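Local coordinates for SusD superfamily protein (PDB 3JQ0) that probably binds nutrient glycans at the outer membrane, as a SusD-family protein of a gut Bacteroides, at residues Val222-Ser227 with Tyr362-Cys367; Tyr305-Arg310 with Thr418-Met423. All coordinates share one frame; numbering follows the deposited sequence. Where two conformers were deposited one is given.

Contact 1. Residues Val222-Ser227 with Tyr362-Cys367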
loop_
_atom_site.group_PDB
_atom_site.type_symbol
_atom_site.label_atom_id
_atom_site.label_comp_id
_atom_site.label_asym_id
_atom_site.label_seq_id
_atom_site.Cartn_x
_atom_site.Cartn_y
_atom_site.Cartn_z
ATOM N N VAL A 222 -18.015 -7.582 0.322
ATOM C CA VAL A 222 -17.172 -6.408 0.157
ATOM C C VAL A 222 -17.929 -5.349 -0.644
ATOM O O VAL A 222 -18.747 -5.662 -1.517
ATOM C CB VAL A 222 -15.808 -6.726 -0.497
ATOM C CG1 VAL A 222 -14.970 -7.568 0.518
ATOM C CG2 VAL A 222 -15.960 -7.380 -1.829
ATOM N N GLY A 223 -17.615 -4.092 -0.372
ATOM C CA GLY A 223 -18.151 -3.002 -1.139
ATOM C C GLY A 223 -17.522 -1.715 -0.636
ATOM O O GLY A 223 -16.782 -1.702 0.366
ATOM N N LEU A 224 -17.814 -0.637 -1.332
ATOM C CA LEU A 224 -17.256 0.658 -0.914
ATOM C C LEU A 224 -17.973 1.199 0.339
ATOM O O LEU A 224 -19.205 1.123 0.447
ATOM C CB LEU A 224 -17.399 1.702 -2.008
ATOM C CG LEU A 224 -16.659 1.475 -3.319
ATOM C CD1 LEU A 224 -16.941 2.575 -4.335
ATOM C CD2 LEU A 224 -15.142 1.330 -3.064
ATOM N N VAL A 225 -17.203 1.742 1.252
ATOM C CA VAL A 225 -17.748 2.571 2.343
ATOM C C VAL A 225 -18.132 3.913 1.710
ATOM O O VAL A 225 -17.276 4.675 1.232
ATOM C CB VAL A 225 -16.711 2.760 3.451
ATOM C CG1 VAL A 225 -17.150 3.874 4.421
ATOM C CG2 VAL A 225 -16.463 1.489 4.239
ATOM N N THR A 226 -19.419 4.230 1.649
ATOM C CA THR A 226 -19.881 5.435 0.958
ATOM C C THR A 226 -20.079 6.630 1.842
ATOM O O THR A 226 -20.095 7.733 1.364
ATOM C CB THR A 226 -21.139 5.132 0.155
ATOM O OG1 THR A 226 -22.101 4.666 1.076
ATOM C CG2 THR A 226 -20.840 4.146 -0.956
ATOM N N SER A 227 -20.218 6.437 3.145
ATOM C CA SER A 227 -20.488 7.572 4.010
ATOM C C SER A 227 -19.458 8.679 3.824
ATOM O O SER A 227 -19.806 9.834 3.610
ATOM C CB SER A 227 -20.557 7.134 5.472
ATOM O OG SER A 227 -19.356 6.489 5.902
ATOM N N TYR A 362 -5.505 -4.657 1.238
ATOM C CA TYR A 362 -6.426 -4.711 0.088
ATOM C C TYR A 362 -7.781 -4.165 0.468
ATOM O O TYR A 362 -8.429 -4.730 1.375
ATOM C CB TYR A 362 -6.578 -6.123 -0.457
ATOM C CG TYR A 362 -5.343 -6.745 -1.068
ATOM C CD1 TYR A 362 -4.575 -6.050 -2.013
ATOM C CD2 TYR A 362 -4.964 -8.025 -0.744
ATOM C CE1 TYR A 362 -3.505 -6.649 -2.641
ATOM C CE2 TYR A 362 -3.874 -8.636 -1.373
ATOM C CZ TYR A 362 -3.133 -7.933 -2.320
ATOM O OH TYR A 362 -2.080 -8.588 -2.931
ATOM N N ARG A 363 -8.207 -3.123 -0.245
ATOM C CA ARG A 363 -9.506 -2.477 -0.105
ATOM C C ARG A 363 -10.352 -2.673 -1.325
ATOM O O ARG A 363 -9.800 -2.817 -2.440
ATOM C CB ARG A 363 -9.291 -0.861 0.059
ATOM C CG ARG A 363 -8.716 -0.452 1.340
ATOM C CD ARG A 363 -8.959 0.910 1.661
ATOM N NE ARG A 363 -8.188 1.932 0.977
ATOM C CZ ARG A 363 -8.692 2.837 0.160
ATOM N NH1 ARG A 363 -9.916 2.789 -0.335
ATOM N NH2 ARG A 363 -7.912 3.848 -0.187
ATOM N N TYR A 364 -11.676 -2.571 -1.200
ATOM C CA TYR A 364 -12.521 -2.745 -2.358
ATOM C C TYR A 364 -12.243 -1.695 -3.470
ATOM O O TYR A 364 -12.323 -2.042 -4.646
ATOM C CB TYR A 364 -13.990 -2.779 -1.983
ATOM C CG TYR A 364 -14.877 -3.227 -3.111
ATOM C CD1 TYR A 364 -14.812 -4.515 -3.584
ATOM C CD2 TYR A 364 -15.786 -2.382 -3.721
ATOM C CE1 TYR A 364 -15.618 -4.936 -4.624
ATOM C CE2 TYR A 364 -16.608 -2.800 -4.743
ATOM C CZ TYR A 364 -16.524 -4.079 -5.197
ATOM O OH TYR A 364 -17.298 -4.546 -6.230
ATOM N N ALA A 365 -11.885 -0.451 -3.133
ATOM C CA ALA A 365 -11.548 0.499 -4.202
ATOM C C ALA A 365 -10.366 -0.017 -5.021
ATOM O O ALA A 365 -10.238 0.315 -6.200
ATOM C CB ALA A 365 -11.253 1.885 -3.660
ATOM N N ASP A 366 -9.440 -0.734 -4.368
ATOM C CA ASP A 366 -8.264 -1.318 -5.052
ATOM C C ASP A 366 -8.741 -2.381 -6.034
ATOM O O ASP A 366 -8.309 -2.387 -7.190
ATOM C CB ASP A 366 -7.318 -1.870 -3.955
ATOM C CG ASP A 366 -5.928 -2.237 -4.405
ATOM O OD1 ASP A 366 -5.565 -1.974 -5.569
ATOM O OD2 ASP A 366 -5.201 -2.748 -3.533
ATOM N N CYS A 367 -9.651 -3.258 -5.603
ATOM C CA CYS A 367 -10.266 -4.224 -6.519
ATOM C C CYS A 367 -10.802 -3.483 -7.756
ATOM O O CYS A 367 -10.539 -3.859 -8.876
ATOM C CB CYS A 367 -11.368 -4.976 -5.767
ATOM S SG CYS A 367 -12.365 -6.055 -6.818
#
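Ala365 N, brushed by Leu224 CD2 at 3.7 Å, donates to Glu242 OE2, an oxygen that also receives Arg363 NH1 in a salt bridge, while Glu242 OE1 takes the amide of Val225. One carboxylate thus ties both segments together from outside them, and its position beside an amide of the first turn of helix 364-377 probably favours its negative charge. Directly across the contact the work is apolar, centred on the ring of Tyr364. Gly223 CA rides over one face in a CH-pi contact, 3.9 Å from the ring centroid and 27° off the normal, displaced toward the rim. At the ring edge, in its plane, lies Leu224 CG, and Leu224 CD2 reaches on to Tyr364 CD2 at 3.8 Å. The same methyl also meets Ala365 CB, with Leu224 CD2 4.0 Å from it. Val222 approaches the other delta carbon, its CG2 being 3.6 Å from Tyr364 CD1. Here strand 359-363 turns a corner and leads into helix 364-377, with Arg363 as the N-cap residue and its carbonyl O accepting from Cys367 N at 3.2 Å; the loop after helix 204-217 is laid over this junction, within the largely helical, TPR-related framework of the SusD family. Tyr364 turns its ring out from the helix start against that loop because chi1 (-169°) sets CG opposite the backbone N. Replacing it with an alanine would probably open a gap beside Gly223 CA and strip both Val222 CG2 and the leucine side chain of their aromatic neighbour.

Contact 2. Residues Tyr305-Arg310 with Thr418-Met423. With SO4 (sulfate ion), chain I.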
loop_
_atom_site.group_PDB
_atom_site.type_symbol
_atom_site.label_atom_id
_atom_site.label_comp_id
_atom_site.label_asym_id
_atom_site.label_seq_id
_atom_site.Cartn_x
_atom_site.Cartn_y
_atom_site.Cartn_z
ATOM N N TYR A 305 0.054 19.633 -2.633
ATOM C CA TYR A 305 -1.199 19.893 -1.957
ATOM C C TYR A 305 -2.200 20.579 -2.867
ATOM O O TYR A 305 -3.382 20.287 -2.774
ATOM C CB TYR A 305 -0.994 20.715 -0.664
ATOM C CG TYR A 305 -2.268 20.951 0.105
ATOM C CD1 TYR A 305 -2.740 20.004 0.989
ATOM C CD2 TYR A 305 -3.042 22.081 -0.123
ATOM C CE1 TYR A 305 -3.926 20.175 1.670
ATOM C CE2 TYR A 305 -4.246 22.250 0.548
ATOM C CZ TYR A 305 -4.698 21.292 1.417
ATOM O OH TYR A 305 -5.880 21.438 2.052
ATOM N N PHE A 306 -1.735 21.479 -3.744
ATOM C CA PHE A 306 -2.618 22.206 -4.647
ATOM C C PHE A 306 -2.713 21.629 -6.049
ATOM O O PHE A 306 -3.435 22.189 -6.868
ATOM C CB PHE A 306 -2.259 23.708 -4.645
ATOM C CG PHE A 306 -2.431 24.376 -3.311
ATOM C CD1 PHE A 306 -3.692 24.700 -2.874
ATOM C CD2 PHE A 306 -1.336 24.625 -2.489
ATOM C CE1 PHE A 306 -3.889 25.295 -1.634
ATOM C CE2 PHE A 306 -1.527 25.225 -1.244
ATOM C CZ PHE A 306 -2.782 25.572 -0.835
ATOM N N LYS A 307 -2.025 20.531 -6.301
ATOM C CA LYS A 307 -2.043 19.882 -7.602
ATOM C C LYS A 307 -2.475 18.412 -7.559
ATOM O O LYS A 307 -2.429 17.712 -8.547
ATOM C CB LYS A 307 -0.698 20.031 -8.313
ATOM C CG LYS A 307 -0.391 21.466 -8.775
ATOM C CD LYS A 307 -1.311 21.848 -9.968
ATOM C CE LYS A 307 -0.962 23.112 -10.686
ATOM N NZ LYS A 307 -2.001 23.500 -11.643
ATOM N N GLY A 308 -2.947 17.936 -6.411
ATOM C CA GLY A 308 -3.304 16.539 -6.232
ATOM C C GLY A 308 -4.754 16.219 -6.543
ATOM O O GLY A 308 -5.068 15.135 -7.036
ATOM N N PHE A 309 -5.656 17.156 -6.172
ATOM C CA PHE A 309 -7.106 16.875 -6.067
ATOM C C PHE A 309 -7.896 18.042 -6.589
ATOM O O PHE A 309 -7.567 19.210 -6.329
ATOM C CB PHE A 309 -7.474 16.662 -4.582
ATOM C CG PHE A 309 -6.739 15.530 -3.932
ATOM C CD1 PHE A 309 -5.523 15.784 -3.333
ATOM C CD2 PHE A 309 -7.268 14.255 -3.877
ATOM C CE1 PHE A 309 -4.804 14.756 -2.691
ATOM C CE2 PHE A 309 -6.558 13.229 -3.243
ATOM C CZ PHE A 309 -5.349 13.487 -2.672
ATOM N N ARG A 310 -8.973 17.732 -7.269
ATOM C CA ARG A 310 -9.939 18.741 -7.656
ATOM C C ARG A 310 -10.732 19.208 -6.450
ATOM O O ARG A 310 -10.918 18.489 -5.461
ATOM C CB ARG A 310 -10.919 18.191 -8.709
ATOM C CG ARG A 310 -10.273 17.599 -9.962
ATOM C CD ARG A 310 -9.380 18.600 -10.722
ATOM N NE ARG A 310 -10.053 19.865 -11.034
ATOM C CZ ARG A 310 -10.957 20.028 -12.004
ATOM N NH1 ARG A 310 -11.198 19.069 -12.865
ATOM N NH2 ARG A 310 -11.563 21.190 -12.145
ATOM N N THR A 418 -2.243 22.041 -15.858
ATOM C CA THR A 418 -1.039 22.806 -16.222
ATOM C C THR A 418 -0.027 22.777 -15.084
ATOM O O THR A 418 -0.383 22.916 -13.913
ATOM C CB THR A 418 -1.424 24.243 -16.600
ATOM O OG1 THR A 418 -2.207 24.186 -17.789
ATOM C CG2 THR A 418 -0.184 25.101 -16.868
ATOM N N ASP A 419 1.245 22.581 -15.442
ATOM C CA ASP A 419 2.332 22.546 -14.456
ATOM C C ASP A 419 2.023 21.538 -13.356
ATOM O O ASP A 419 2.196 21.820 -12.161
ATOM C CB ASP A 419 2.605 23.942 -13.865
ATOM C CG ASP A 419 3.077 24.942 -14.901
ATOM O OD1 ASP A 419 3.815 24.547 -15.822
ATOM O OD2 ASP A 419 2.697 26.129 -14.788
ATOM N N ASN A 420 1.517 20.364 -13.781
ATOM C CA ASN A 420 1.124 19.327 -12.849
ATOM C C ASN A 420 1.897 18.079 -13.183
ATOM O O ASN A 420 1.513 17.316 -14.068
ATOM C CB ASN A 420 -0.358 19.077 -12.889
ATOM C CG ASN A 420 -0.834 18.178 -11.799
ATOM O OD1 ASN A 420 -0.072 17.342 -11.301
ATOM N ND2 ASN A 420 -2.087 18.368 -11.351
ATOM N N LYS A 421 3.034 17.887 -12.513
ATOM C CA LYS A 421 3.916 16.782 -12.888
ATOM C C LYS A 421 3.423 15.432 -12.390
ATOM O O LYS A 421 4.012 14.413 -12.756
ATOM C CB LYS A 421 5.357 16.995 -12.429
ATOM C CG LYS A 421 5.547 16.809 -10.929
ATOM C CD LYS A 421 7.023 16.614 -10.558
ATOM C CE LYS A 421 7.216 16.070 -9.135
ATOM N NZ LYS A 421 8.685 15.893 -8.855
ATOM N N TRP A 422 2.396 15.410 -11.553
ATOM C CA TRP A 422 1.915 14.189 -10.937
ATOM C C TRP A 422 0.856 13.401 -11.720
ATOM O O TRP A 422 0.599 12.259 -11.406
ATOM C CB TRP A 422 1.383 14.485 -9.514
ATOM C CG TRP A 422 2.458 14.960 -8.601
ATOM C CD1 TRP A 422 3.298 14.196 -7.861
ATOM C CD2 TRP A 422 2.840 16.307 -8.342
ATOM N NE1 TRP A 422 4.179 14.979 -7.158
ATOM C CE2 TRP A 422 3.913 16.295 -7.427
ATOM C CE3 TRP A 422 2.335 17.548 -8.756
ATOM C CZ2 TRP A 422 4.531 17.452 -6.991
ATOM C CZ3 TRP A 422 2.922 18.675 -8.315
ATOM C CH2 TRP A 422 4.013 18.631 -7.430
HETATM N N MSE A 423 0.180 14.045 -12.664
HETATM C CA MSE A 423 -0.999 13.445 -13.277
HETATM C C MSE A 423 -1.407 14.235 -14.492
HETATM O O MSE A 423 -0.988 15.380 -14.706
HETATM C CB MSE A 423 -2.146 13.412 -12.256
HETATM C CG MSE A 423 -2.574 14.789 -11.792
HETATM SE SE MSE A 423 -3.779 14.741 -10.282
HETATM C CE MSE A 423 -2.380 14.411 -9.009
HETATM S S SO4 I . -10.339 23.189 -9.265
HETATM O O1 SO4 I . -9.004 23.705 -8.866
HETATM O O2 SO4 I . -10.706 23.516 -10.640
HETATM O O3 SO4 I . -10.206 21.812 -8.951
HETATM O O4 SO4 I . -11.217 23.996 -8.451
#
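Lys307 NZ donates to Thr418 O over 2.8 Å, the donor standing almost in line with the carbonyl (C=O...N angle 161°), and also bonds Phe416 O, so that one ammonium group grips two backbone oxygens at the end of helix 414-417. The exchange is reciprocal: Asn420 ND2 donates to Lys307 O, 2.9 Å away, meeting it in the carbonyl plane on a lone pair, although the oxygen is tilted out of the amide plane of Asn420. The lysine bends at chi2 (-71°) and then runs extended past the asparagine in the opposite direction, bringing CD to 3.8 Å from Asn420 ND2. Its CB meanwhile rests 3.9 Å from Trp422 CZ3, and the indole NE1 is held by Asp39 O. Met423, present as selenomethionine, curls its CE against two carbonyls, 3.3 Å from Lys307 O and 3.4 Å from Gly308 O; the latter oxygen also accepts from Arg440 NE. At the far end of 305-310, Arg310 presents the edge of its guanidinium to a sulfate, NE bonding O3 and NH2 bonding O2, with Asn311 N as a further donor; the ion probably comes from the crystallisation liquor. The asparagine that crosses to Lys307 also folds its own loop, since Asn420 OD1 accepts from Trp422 N at 3.1 Å, the signature of an Asx turn.

Along the chain the segments interleave: 222-227, 305-310, 362-367, then 418-423, so each contact joins parts more than a hundred residues apart and the two closures cross. Their centres lie 25 Å apart and their nearest atoms about 10 Å, with no direct touch. Helix 430-441 relates them: Arg438 and Glu441 form salt bridges to Asp366 and Arg363 of contact 1, while Arg440 packs beside Met423 in contact 2. Contact 1 sits nearer the centre of the chain, at a strand-helix junction, whereas contact 2 joins two loops farther out. One helix thus serves both, linking the outer loops to the helical framework.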